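Long-range contact in mycobacterium tuberculosis paralogous family 11 (Mycobacterium smegmatis, PDB 4Y9I), which probably uses the deazaflavin coenzyme F420, in its reduced form, to reduce quinones to quinols: residues Arg73-Trp87 with Gln101-Glu114. Residues are numbered along the deposited sequence; the frame is centred on the assembly and turned at random.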
ATOM      1  N   ARG A  73       1.643   6.368  10.921  0.92  4.84           N
ATOM      2  CA  ARG A  73       0.710   7.089  10.085  0.92  5.89           C
ATOM      3  C   ARG A  73      -0.565   6.272   9.971  0.92  7.25           C
ATOM      4  O   ARG A  73      -0.704   5.329  10.631  0.92  6.27           O
ATOM      5  CB  ARG A  73       1.355   7.325   8.711  0.92  5.76           C
ATOM      6  CG  ARG A  73       2.598   8.197   8.818  0.92  6.82           C
ATOM      7  CD  ARG A  73       2.380   9.568   9.495  0.92  8.60           C
ATOM      8  NE  ARG A  73       3.427  10.508   9.103  0.92 10.91           N
ATOM      9  CZ  ARG A  73       4.483  10.771   9.786  0.92 12.25           C
ATOM     10  NH1 ARG A  73       4.708  10.220  10.950  0.92 12.02           N
ATOM     11  NH2 ARG A  73       5.303  11.683   9.292  0.92 12.13           N
ATOM     12  N   THR A  74      -1.497   6.736   9.160  1.00  7.99           N
ATOM     13  CA  THR A  74      -2.807   6.128   9.091  1.00  6.71           C
ATOM     14  C   THR A  74      -3.168   5.783   7.645  1.00  6.78           C
ATOM     15  O   THR A  74      -3.041   6.605   6.744  1.00  8.58           O
ATOM     16  CB  THR A  74      -3.906   7.069   9.613  1.00  9.12           C
ATOM     17  OG1 THR A  74      -3.535   7.562  10.898  1.00  9.27           O
ATOM     18  CG2 THR A  74      -5.252   6.395   9.689  1.00  9.41           C
ATOM     19  N   ALA A  75      -3.477   4.500   7.431  1.00  5.40           N
ATOM     20  CA  ALA A  75      -3.918   3.971   6.152  1.00  5.36           C
ATOM     21  C   ALA A  75      -5.424   4.145   5.999  1.00  6.08           C
ATOM     22  O   ALA A  75      -6.194   3.700   6.880  1.00  8.62           O
ATOM     23  CB  ALA A  75      -3.556   2.500   6.093  1.00  7.09           C
ATOM     24  N   ARG A  76      -5.864   4.750   4.901  1.00  5.53           N
ATOM     25  CA  ARG A  76      -7.291   4.986   4.627  1.00  5.45           C
ATOM     26  C   ARG A  76      -7.604   4.461   3.218  1.00  7.12           C
ATOM     27  O   ARG A  76      -6.986   4.887   2.228  1.00  7.23           O
ATOM     28  CB  ARG A  76      -7.561   6.488   4.766  1.00  9.00           C
ATOM     29  CG  ARG A  76      -8.884   6.990   4.218  1.00 13.29           C
ATOM     30  CD  ARG A  76      -9.108   8.470   4.594  1.00 15.50           C
ATOM     31  NE  ARG A  76      -8.148   9.404   4.025  1.00 15.44           N
ATOM     32  CZ  ARG A  76      -8.240   9.961   2.828  1.00 12.60           C
ATOM     33  NH1 ARG A  76      -9.268   9.666   2.035  1.00 15.60           N
ATOM     34  NH2 ARG A  76      -7.315  10.829   2.431  1.00 14.30           N
ATOM     35  N   GLU A  77      -8.600   3.619   3.104  1.00  8.01           N
ATOM     36  CA  GLU A  77      -9.017   3.099   1.825  1.00  7.93           C
ATOM     37  C   GLU A  77      -9.702   4.198   1.015  1.00  7.42           C
ATOM     38  O   GLU A  77     -10.660   4.833   1.492  1.00 10.16           O
ATOM     39  CB  GLU A  77      -9.973   1.893   2.010  1.00  7.49           C
ATOM     40  CG  GLU A  77     -10.262   1.153   0.730  1.00 10.83           C
ATOM     41  CD  GLU A  77     -10.947  -0.168   0.921  1.00 15.54           C
ATOM     42  OE1 GLU A  77     -11.261  -0.491   2.065  1.00 12.96           O
ATOM     43  OE2 GLU A  77     -11.281  -0.829  -0.088  1.00 18.74           O
ATOM     44  N   LEU A  78      -9.149   4.470  -0.161  1.00  8.38           N
ATOM     45  CA  LEU A  78      -9.599   5.537  -1.050  1.00  6.70           C
ATOM     46  C   LEU A  78     -10.833   5.134  -1.826  1.00  7.65           C
ATOM     47  O   LEU A  78     -11.087   3.946  -2.094  1.00  8.57           O
ATOM     48  CB  LEU A  78      -8.501   5.909  -2.045  1.00  6.25           C
ATOM     49  CG  LEU A  78      -7.282   6.501  -1.397  1.00  6.66           C
ATOM     50  CD1 LEU A  78      -6.195   6.573  -2.458  1.00 11.09           C
ATOM     51  CD2 LEU A  78      -7.573   7.885  -0.815  1.00 11.57           C
ATOM     52  N   GLU A  79     -11.591   6.175  -2.154  1.00  9.81           N
ATOM     53  CA  GLU A  79     -12.823   6.054  -2.930  1.00  8.72           C
ATOM     54  C   GLU A  79     -12.855   7.105  -3.990  1.00  8.31           C
ATOM     55  O   GLU A  79     -12.171   8.141  -3.905  1.00  9.80           O
ATOM     56  CB  GLU A  79     -14.039   6.250  -2.008  1.00 11.57           C
ATOM     57  CG  GLU A  79     -14.010   5.419  -0.747  1.00 13.00           C
ATOM     58  CD  GLU A  79     -15.317   5.500   0.060  1.00 18.65           C
ATOM     59  OE1 GLU A  79     -16.173   4.572  -0.032  1.00 19.77           O
ATOM     60  OE2 GLU A  79     -15.479   6.513   0.752  1.00 21.21           O
ATOM     61  N   GLY A  80     -13.731   6.888  -4.983  1.00 12.44           N
ATOM     62  CA  GLY A  80     -14.057   7.919  -5.866  1.00  9.77           C
ATOM     63  C   GLY A  80     -12.955   8.495  -6.689  1.00  9.80           C
ATOM     64  O   GLY A  80     -12.047   7.751  -7.136  1.00 10.25           O
ATOM     65  N   GLU A  81     -13.047   9.813  -6.908  1.00 11.73           N
ATOM     66  CA  GLU A  81     -12.019  10.524  -7.677  1.00 10.07           C
ATOM     67  C   GLU A  81     -10.611  10.472  -6.995  1.00  8.79           C
ATOM     68  O   GLU A  81      -9.583  10.497  -7.678  1.00 10.43           O
ATOM     69  CB  GLU A  81     -12.467  11.970  -7.965  1.00 13.96           C
ATOM     70  CG  GLU A  81     -13.679  11.971  -8.903  1.00 15.67           C
ATOM     71  CD  GLU A  81     -14.275  13.343  -9.283  1.00 43.05           C
ATOM     72  OE1 GLU A  81     -14.166  14.331  -8.503  1.00 60.30           O
ATOM     73  OE2 GLU A  81     -14.909  13.389 -10.378  1.00 49.49           O
ATOM     74  N   GLU A  82     -10.570  10.509  -5.693  0.52 10.29           N
ATOM     75  CA  GLU A  82      -9.276  10.426  -5.049  0.52  8.74           C
ATOM     76  C   GLU A  82      -8.583   9.062  -5.292  0.52  8.12           C
ATOM     77  O   GLU A  82      -7.412   8.989  -5.516  0.52  8.50           O
ATOM     78  CB  GLU A  82      -9.422  10.752  -3.565  0.52  9.84           C
ATOM     79  CG  GLU A  82      -9.342  12.266  -3.253  0.52 10.20           C
ATOM     80  CD  GLU A  82      -8.451  13.101  -4.183  0.52 10.90           C
ATOM     81  OE1 GLU A  82      -8.980  13.745  -5.062  0.52 10.87           O
ATOM     82  OE2 GLU A  82      -7.272  13.122  -4.004  0.52  8.84           O
ATOM     83  N   ARG A  83      -9.354   8.015  -5.273  1.00  7.67           N
ATOM     84  CA  ARG A  83      -8.793   6.717  -5.661  1.00  6.39           C
ATOM     85  C   ARG A  83      -8.283   6.750  -7.075  1.00  8.79           C
ATOM     86  O   ARG A  83      -7.219   6.225  -7.408  1.00  9.46           O
ATOM     87  CB  ARG A  83      -9.791   5.572  -5.534  1.00  5.83           C
ATOM     88  CG  ARG A  83      -9.111   4.233  -5.763  1.00  7.60           C
ATOM     89  CD  ARG A  83     -10.109   3.134  -6.019  1.00 11.39           C
ATOM     90  NE  ARG A  83      -9.395   1.999  -6.553  1.00  9.81           N
ATOM     91  CZ  ARG A  83      -8.915   1.869  -7.793  1.00  8.63           C
ATOM     92  NH1 ARG A  83      -9.209   2.737  -8.751  1.00 18.49           N
ATOM     93  NH2 ARG A  83      -8.292   0.761  -8.142  1.00 12.35           N
ATOM     94  N   GLU A  84      -9.071   7.331  -7.955  0.54  7.92           N
ATOM     95  CA  GLU A  84      -8.658   7.415  -9.332  0.54  7.44           C
ATOM     96  C   GLU A  84      -7.332   8.114  -9.483  0.54 10.04           C
ATOM     97  O   GLU A  84      -6.537   7.744 -10.287  0.54  7.77           O
ATOM     98  CB  GLU A  84      -9.781   8.015 -10.244  0.54  7.48           C
ATOM     99  CG  GLU A  84     -11.014   7.124 -10.291  0.54 11.84           C
ATOM    100  CD  GLU A  84     -10.765   5.573 -10.500  0.54 18.32           C
ATOM    101  OE1 GLU A  84     -10.519   5.164 -11.660  0.54 29.85           O
ATOM    102  OE2 GLU A  84     -10.854   4.744  -9.535  0.54 13.38           O
ATOM    103  N   HIS A  85      -7.161   9.178  -8.713  1.00  7.45           N
ATOM    104  CA  HIS A  85      -5.934   9.957  -8.796  1.00  5.79           C
ATOM    105  C   HIS A  85      -4.711   9.098  -8.395  1.00  5.93           C
ATOM    106  O   HIS A  85      -3.711   9.062  -9.114  1.00  6.75           O
ATOM    107  CB  HIS A  85      -6.070  11.160  -7.880  1.00  7.80           C
ATOM    108  CG  HIS A  85      -4.805  11.911  -7.706  1.00  7.78           C
ATOM    109  ND1 HIS A  85      -4.194  12.607  -8.728  1.00  8.86           N
ATOM    110  CD2 HIS A  85      -3.995  12.059  -6.635  1.00  7.63           C
ATOM    111  CE1 HIS A  85      -3.074  13.147  -8.284  1.00 12.57           C
ATOM    112  NE2 HIS A  85      -2.922  12.811  -7.024  1.00  8.51           N
ATOM    113  N   TRP A  86      -4.816   8.426  -7.265  1.00  5.79           N
ATOM    114  CA  TRP A  86      -3.720   7.595  -6.799  1.00  6.18           C
ATOM    115  C   TRP A  86      -3.523   6.364  -7.687  1.00  7.79           C
ATOM    116  O   TRP A  86      -2.405   5.891  -7.814  1.00  6.83           O
ATOM    117  CB  TRP A  86      -3.904   7.258  -5.327  1.00  6.04           C
ATOM    118  CG  TRP A  86      -3.598   8.427  -4.476  1.00  7.11           C
ATOM    119  CD1 TRP A  86      -4.477   9.352  -3.993  1.00  9.12           C
ATOM    120  CD2 TRP A  86      -2.326   8.784  -3.947  1.00  6.20           C
ATOM    121  NE1 TRP A  86      -3.823  10.292  -3.268  1.00  6.45           N
ATOM    122  CE2 TRP A  86      -2.509   9.954  -3.168  1.00  7.06           C
ATOM    123  CE3 TRP A  86      -1.046   8.233  -4.014  1.00  6.36           C
ATOM    124  CZ2 TRP A  86      -1.450  10.571  -2.506  1.00  6.32           C
ATOM    125  CZ3 TRP A  86      -0.039   8.864  -3.338  1.00  6.91           C
ATOM    126  CH2 TRP A  86      -0.257   9.979  -2.590  1.00  7.75           C
ATOM    127  N   TRP A  87      -4.612   5.848  -8.238  1.00  8.12           N
ATOM    128  CA  TRP A  87      -4.488   4.756  -9.258  1.00  5.96           C
ATOM    129  C   TRP A  87      -3.632   5.181 -10.434  1.00 10.20           C
ATOM    130  O   TRP A  87      -2.776   4.424 -10.907  1.00  7.83           O
ATOM    131  CB  TRP A  87      -5.869   4.235  -9.680  1.00  7.28           C
ATOM    132  CG  TRP A  87      -5.737   3.062 -10.604  1.00  7.72           C
ATOM    133  CD1 TRP A  87      -6.015   3.073 -11.942  1.00  9.48           C
ATOM    134  CD2 TRP A  87      -5.268   1.738 -10.295  1.00  8.63           C
ATOM    135  NE1 TRP A  87      -5.766   1.814 -12.485  1.00  7.92           N
ATOM    136  CE2 TRP A  87      -5.309   0.984 -11.513  1.00  7.38           C
ATOM    137  CE3 TRP A  87      -4.826   1.106  -9.131  1.00  7.20           C
ATOM    138  CZ2 TRP A  87      -4.919  -0.343 -11.576  1.00  7.13           C
ATOM    139  CZ3 TRP A  87      -4.484  -0.237  -9.200  1.00  6.48           C
ATOM    140  CH2 TRP A  87      -4.490  -0.914 -10.424  1.00  6.71           C
ATOM    141  N   GLN A 101      -5.674  -5.058 -12.976  1.00  8.74           N
ATOM    142  CA  GLN A 101      -7.023  -4.604 -12.901  1.00 10.57           C
ATOM    143  C   GLN A 101      -7.899  -5.212 -13.985  1.00 15.14           C
ATOM    144  O   GLN A 101      -9.090  -5.398 -13.752  1.00 14.17           O
ATOM    145  CB  GLN A 101      -7.085  -3.062 -12.965  1.00  8.54           C
ATOM    146  CG  GLN A 101      -8.461  -2.463 -12.783  1.00  7.45           C
ATOM    147  CD  GLN A 101      -9.084  -2.744 -11.405  1.00  9.33           C
ATOM    148  OE1 GLN A 101      -8.848  -2.023 -10.455  1.00  8.55           O
ATOM    149  NE2 GLN A 101      -9.823  -3.821 -11.300  1.00  9.37           N
ATOM    150  N   THR A 102      -7.351  -5.473 -15.172  1.00 16.23           N
ATOM    151  CA  THR A 102      -8.223  -6.053 -16.247  1.00 15.65           C
ATOM    152  C   THR A 102      -8.736  -7.445 -15.885  1.00 16.66           C
ATOM    153  O   THR A 102      -9.661  -7.932 -16.517  1.00 26.24           O
ATOM    154  CB  THR A 102      -7.467  -6.191 -17.579  1.00 15.94           C
ATOM    155  OG1 THR A 102      -6.433  -7.139 -17.390  1.00 24.53           O
ATOM    156  CG2 THR A 102      -6.915  -4.912 -18.031  1.00 15.93           C
ATOM    157  N   LYS A 103      -8.150  -8.094 -14.895  1.00 21.59           N
ATOM    158  CA  LYS A 103      -8.543  -9.415 -14.461  1.00 25.55           C
ATOM    159  C   LYS A 103      -9.697  -9.435 -13.453  1.00 31.37           C
ATOM    160  O   LYS A 103     -10.130 -10.504 -13.056  1.00 33.08           O
ATOM    161  CB  LYS A 103      -7.306 -10.144 -13.926  1.00 23.55           C
ATOM    162  CG  LYS A 103      -6.214 -10.074 -14.986  1.00 31.41           C
ATOM    163  CD  LYS A 103      -5.379 -11.316 -15.073  1.00 36.31           C
ATOM    164  CE  LYS A 103      -4.030 -11.092 -14.429  1.00 47.12           C
ATOM    165  NZ  LYS A 103      -3.252 -12.367 -14.465  1.00 59.21           N
ATOM    166  N   THR A 104     -10.222  -8.273 -13.067  1.00 22.67           N
ATOM    167  CA  THR A 104     -11.450  -8.253 -12.297  1.00 26.19           C
ATOM    168  C   THR A 104     -12.256  -6.959 -12.496  1.00 21.25           C
ATOM    169  O   THR A 104     -11.696  -5.897 -12.738  1.00 21.21           O
ATOM    170  CB  THR A 104     -11.152  -8.474 -10.807  1.00 23.12           C
ATOM    171  OG1 THR A 104     -12.399  -8.402 -10.060  1.00 26.84           O
ATOM    172  CG2 THR A 104     -10.037  -7.468 -10.318  1.00 20.11           C
ATOM    173  N   ASP A 105     -13.590  -7.064 -12.345  1.00 16.20           N
ATOM    174  CA  ASP A 105     -14.394  -5.861 -12.414  1.00 19.20           C
ATOM    175  C   ASP A 105     -14.335  -5.104 -11.133  1.00 17.39           C
ATOM    176  O   ASP A 105     -14.558  -3.897 -11.180  1.00 19.76           O
ATOM    177  CB  ASP A 105     -15.840  -6.198 -12.751  1.00 24.63           C
ATOM    178  CG  ASP A 105     -16.037  -6.272 -14.242  1.00 24.05           C
ATOM    179  OD1 ASP A 105     -16.031  -5.194 -14.868  1.00 29.38           O
ATOM    180  OD2 ASP A 105     -16.101  -7.374 -14.760  1.00 28.03           O
ATOM    181  N   ARG A 106     -13.956  -5.768 -10.013  1.00 12.86           N
ATOM    182  CA  ARG A 106     -13.883  -5.017  -8.759  1.00 10.22           C
ATOM    183  C   ARG A 106     -12.607  -4.170  -8.694  1.00  8.52           C
ATOM    184  O   ARG A 106     -11.500  -4.695  -8.908  1.00 10.53           O
ATOM    185  CB  ARG A 106     -13.900  -6.011  -7.641  1.00 14.38           C
ATOM    186  CG  ARG A 106     -13.674  -5.509  -6.273  1.00 15.13           C
ATOM    187  CD  ARG A 106     -13.765  -6.714  -5.321  1.00 17.28           C
ATOM    188  NE  ARG A 106     -15.131  -7.300  -5.301  1.00 24.35           N
ATOM    189  CZ  ARG A 106     -16.150  -6.828  -4.556  1.00 18.30           C
ATOM    190  NH1 ARG A 106     -15.998  -5.739  -3.754  1.00 21.35           N
ATOM    191  NH2 ARG A 106     -17.314  -7.424  -4.639  1.00 19.91           N
ATOM    192  N   LEU A 107     -12.758  -2.891  -8.392  1.00  9.17           N
ATOM    193  CA  LEU A 107     -11.571  -1.999  -8.298  1.00  6.35           C
ATOM    194  C   LEU A 107     -10.625  -2.583  -7.286  1.00  8.15           C
ATOM    195  O   LEU A 107     -10.996  -2.976  -6.120  1.00  9.39           O
ATOM    196  CB  LEU A 107     -11.937  -0.591  -7.870  1.00 10.21           C
ATOM    197  CG  LEU A 107     -12.693   0.243  -8.873  1.00  8.84           C
ATOM    198  CD1 LEU A 107     -13.012   1.602  -8.315  1.00 10.28           C
ATOM    199  CD2 LEU A 107     -12.000   0.361 -10.215  1.00 11.77           C
ATOM    200  N   ILE A 108      -9.341  -2.575  -7.668  1.00  8.10           N
ATOM    201  CA  ILE A 108      -8.296  -2.962  -6.698  1.00  7.69           C
ATOM    202  C   ILE A 108      -8.265  -1.896  -5.583  1.00  5.46           C
ATOM    203  O   ILE A 108      -8.119  -0.716  -5.864  1.00  8.13           O
ATOM    204  CB  ILE A 108      -6.922  -3.115  -7.405  1.00  7.29           C
ATOM    205  CG1 ILE A 108      -6.954  -4.294  -8.359  1.00  7.18           C
ATOM    206  CG2 ILE A 108      -5.763  -3.297  -6.428  1.00  8.10           C
ATOM    207  CD1 ILE A 108      -5.832  -4.332  -9.360  1.00  7.63           C
ATOM    208  N   PRO A 109      -8.343  -2.329  -4.321  1.00  8.02           N
ATOM    209  CA  PRO A 109      -8.313  -1.284  -3.272  1.00  8.04           C
ATOM    210  C   PRO A 109      -6.981  -0.562  -3.280  1.00  9.29           C
ATOM    211  O   PRO A 109      -5.931  -1.207  -3.490  1.00  9.10           O
ATOM    212  CB  PRO A 109      -8.495  -2.068  -1.975  1.00 10.15           C
ATOM    213  CG  PRO A 109      -9.163  -3.365  -2.408  1.00 11.25           C
ATOM    214  CD  PRO A 109      -8.601  -3.664  -3.785  1.00  8.11           C
ATOM    215  N   VAL A 110      -7.014   0.735  -2.963  1.00  7.69           N
ATOM    216  CA  VAL A 110      -5.802   1.557  -2.784  1.00  6.82           C
ATOM    217  C   VAL A 110      -6.010   2.266  -1.512  1.00  7.17           C
ATOM    218  O   VAL A 110      -7.027   2.992  -1.349  1.00  6.73           O
ATOM    219  CB  VAL A 110      -5.584   2.552  -3.935  1.00  6.94           C
ATOM    220  CG1 VAL A 110      -4.310   3.299  -3.789  1.00  7.43           C
ATOM    221  CG2 VAL A 110      -5.674   1.757  -5.254  1.00  9.01           C
ATOM    222  N   PHE A 111      -5.003   2.167  -0.632  1.00  5.49           N
ATOM    223  CA  PHE A 111      -4.973   2.930   0.601  1.00  4.97           C
ATOM    224  C   PHE A 111      -4.005   4.107   0.475  1.00  7.65           C
ATOM    225  O   PHE A 111      -2.866   3.947   0.005  1.00  8.86           O
ATOM    226  CB  PHE A 111      -4.488   2.050   1.773  1.00  5.78           C
ATOM    227  CG  PHE A 111      -5.373   0.891   2.102  1.00  5.40           C
ATOM    228  CD1 PHE A 111      -5.337  -0.258   1.334  1.00  7.47           C
ATOM    229  CD2 PHE A 111      -6.298   0.957   3.156  1.00  8.38           C
ATOM    230  CE1 PHE A 111      -6.186  -1.316   1.606  1.00 11.09           C
ATOM    231  CE2 PHE A 111      -7.173  -0.114   3.400  1.00  9.91           C
ATOM    232  CZ  PHE A 111      -7.101  -1.263   2.655  1.00 11.04           C
ATOM    233  N   ILE A 112      -4.377   5.272   0.952  1.00  5.97           N
ATOM    234  CA  ILE A 112      -3.454   6.403   1.194  1.00  4.54           C
ATOM    235  C   ILE A 112      -2.880   6.242   2.627  1.00  7.45           C
ATOM    236  O   ILE A 112      -3.614   5.829   3.528  1.00  8.13           O
ATOM    237  CB  ILE A 112      -4.122   7.786   0.992  1.00  7.79           C
ATOM    238  CG1 ILE A 112      -3.067   8.867   0.907  1.00  8.21           C
ATOM    239  CG2 ILE A 112      -5.119   8.033   2.091  1.00  7.29           C
ATOM    240  CD1 ILE A 112      -3.655  10.173   0.447  1.00  9.80           C
ATOM    241  N   VAL A 113      -1.604   6.523   2.752  1.00  6.71           N
ATOM    242  CA  VAL A 113      -0.974   6.508   4.053  1.00  5.37           C
ATOM    243  C   VAL A 113      -0.478   7.913   4.353  1.00  6.60           C
ATOM    244  O   VAL A 113       0.311   8.409   3.672  1.00  8.96           O
ATOM    245  CB  VAL A 113       0.133   5.449   4.113  1.00  5.27           C
ATOM    246  CG1 VAL A 113       0.766   5.452   5.474  1.00  6.67           C
ATOM    247  CG2 VAL A 113      -0.411   4.074   3.800  1.00  7.01           C
ATOM    248  N   GLU A 114      -1.011   8.473   5.419  1.00  9.26           N
ATOM    249  CA  GLU A 114      -0.958   9.856   5.701  1.00 11.32           C
ATOM    250  C   GLU A 114      -0.834  10.057   7.233  1.00 13.90           C
ATOM    251  O   GLU A 114      -0.441  11.150   7.535  1.00 17.29           O
ATOM    252  CB  GLU A 114      -2.201  10.609   5.112  1.00 15.48           C
ATOM    253  CG  GLU A 114      -3.556  10.260   5.719  1.00 15.48           C
ATOM    254  CD  GLU A 114      -4.785  10.682   4.904  1.00 16.39           C
ATOM    255  OE1 GLU A 114      -4.682  11.365   3.954  1.00 19.68           O
ATOM    256  OE2 GLU A 114      -5.856  10.322   5.285  1.00 21.46           O
TER
HETATM  257  O   HOH W   1       2.705  11.486   6.807  1.00 23.52           O
HETATM  258  O   HOH W   2      -9.753   1.728  -3.047  1.00  9.87           O
HETATM  259  O   HOH W   3      -8.324   0.417 -10.941  1.00 15.83           O
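Arg83 carries CG opposite its backbone N (chi1 -172°) and runs extended as far as NE, a course that lays its guanidinium beside Ile108, while Arg76, similarly started but bent at chi3 (64°), turns its own toward Glu114. Arg76 sits in an antiparallel strand pair of the closed six-stranded barrel of this F420H(2)-dependent reductase, a member of the FMN-binding clan, and Arg83, on the helix that follows, reaches the loop leading into the partner strand; together they illustrate how a helix following one strand can cover its neighbour. Strand 73-77 pairs with 110-113: Arg76 and Ile112 exchange backbone hydrogen bonds, and Leu78 N continues the ladder to Val110 O at 2.8 Å. Ala75, Glu77, Phe111 and Val113 share one face, where Glu77 CB meets Phe111 CE2 at 3.7 Å and Phe111 also touches helix 51-57. From the other face Ile112 reaches helix 80-93, its CD1 lying 3.7 Å from Trp86 CZ2; its CG2 lies over one face of the Arg76 guanidinium, toward the rim. That group grips Glu114 side-on, NE to OE2 at 2.8 Å and NH2 to OE1 at 3.1 Å, with the two planes 28° apart; Lys35 is a second partner of OE1. Trp87 brings its ring edge to Val110 CG2. In the loop before strand 110-113, Leu107 CB lies over one face of the Arg83 guanidinium. Ile108 O, in that guanidinium's plane, accepts from both NE and NH2 of Arg83; NH2, at 2.7 Å, meets a carbonyl lone pair, while NE comes in tilted from the carbonyl plane.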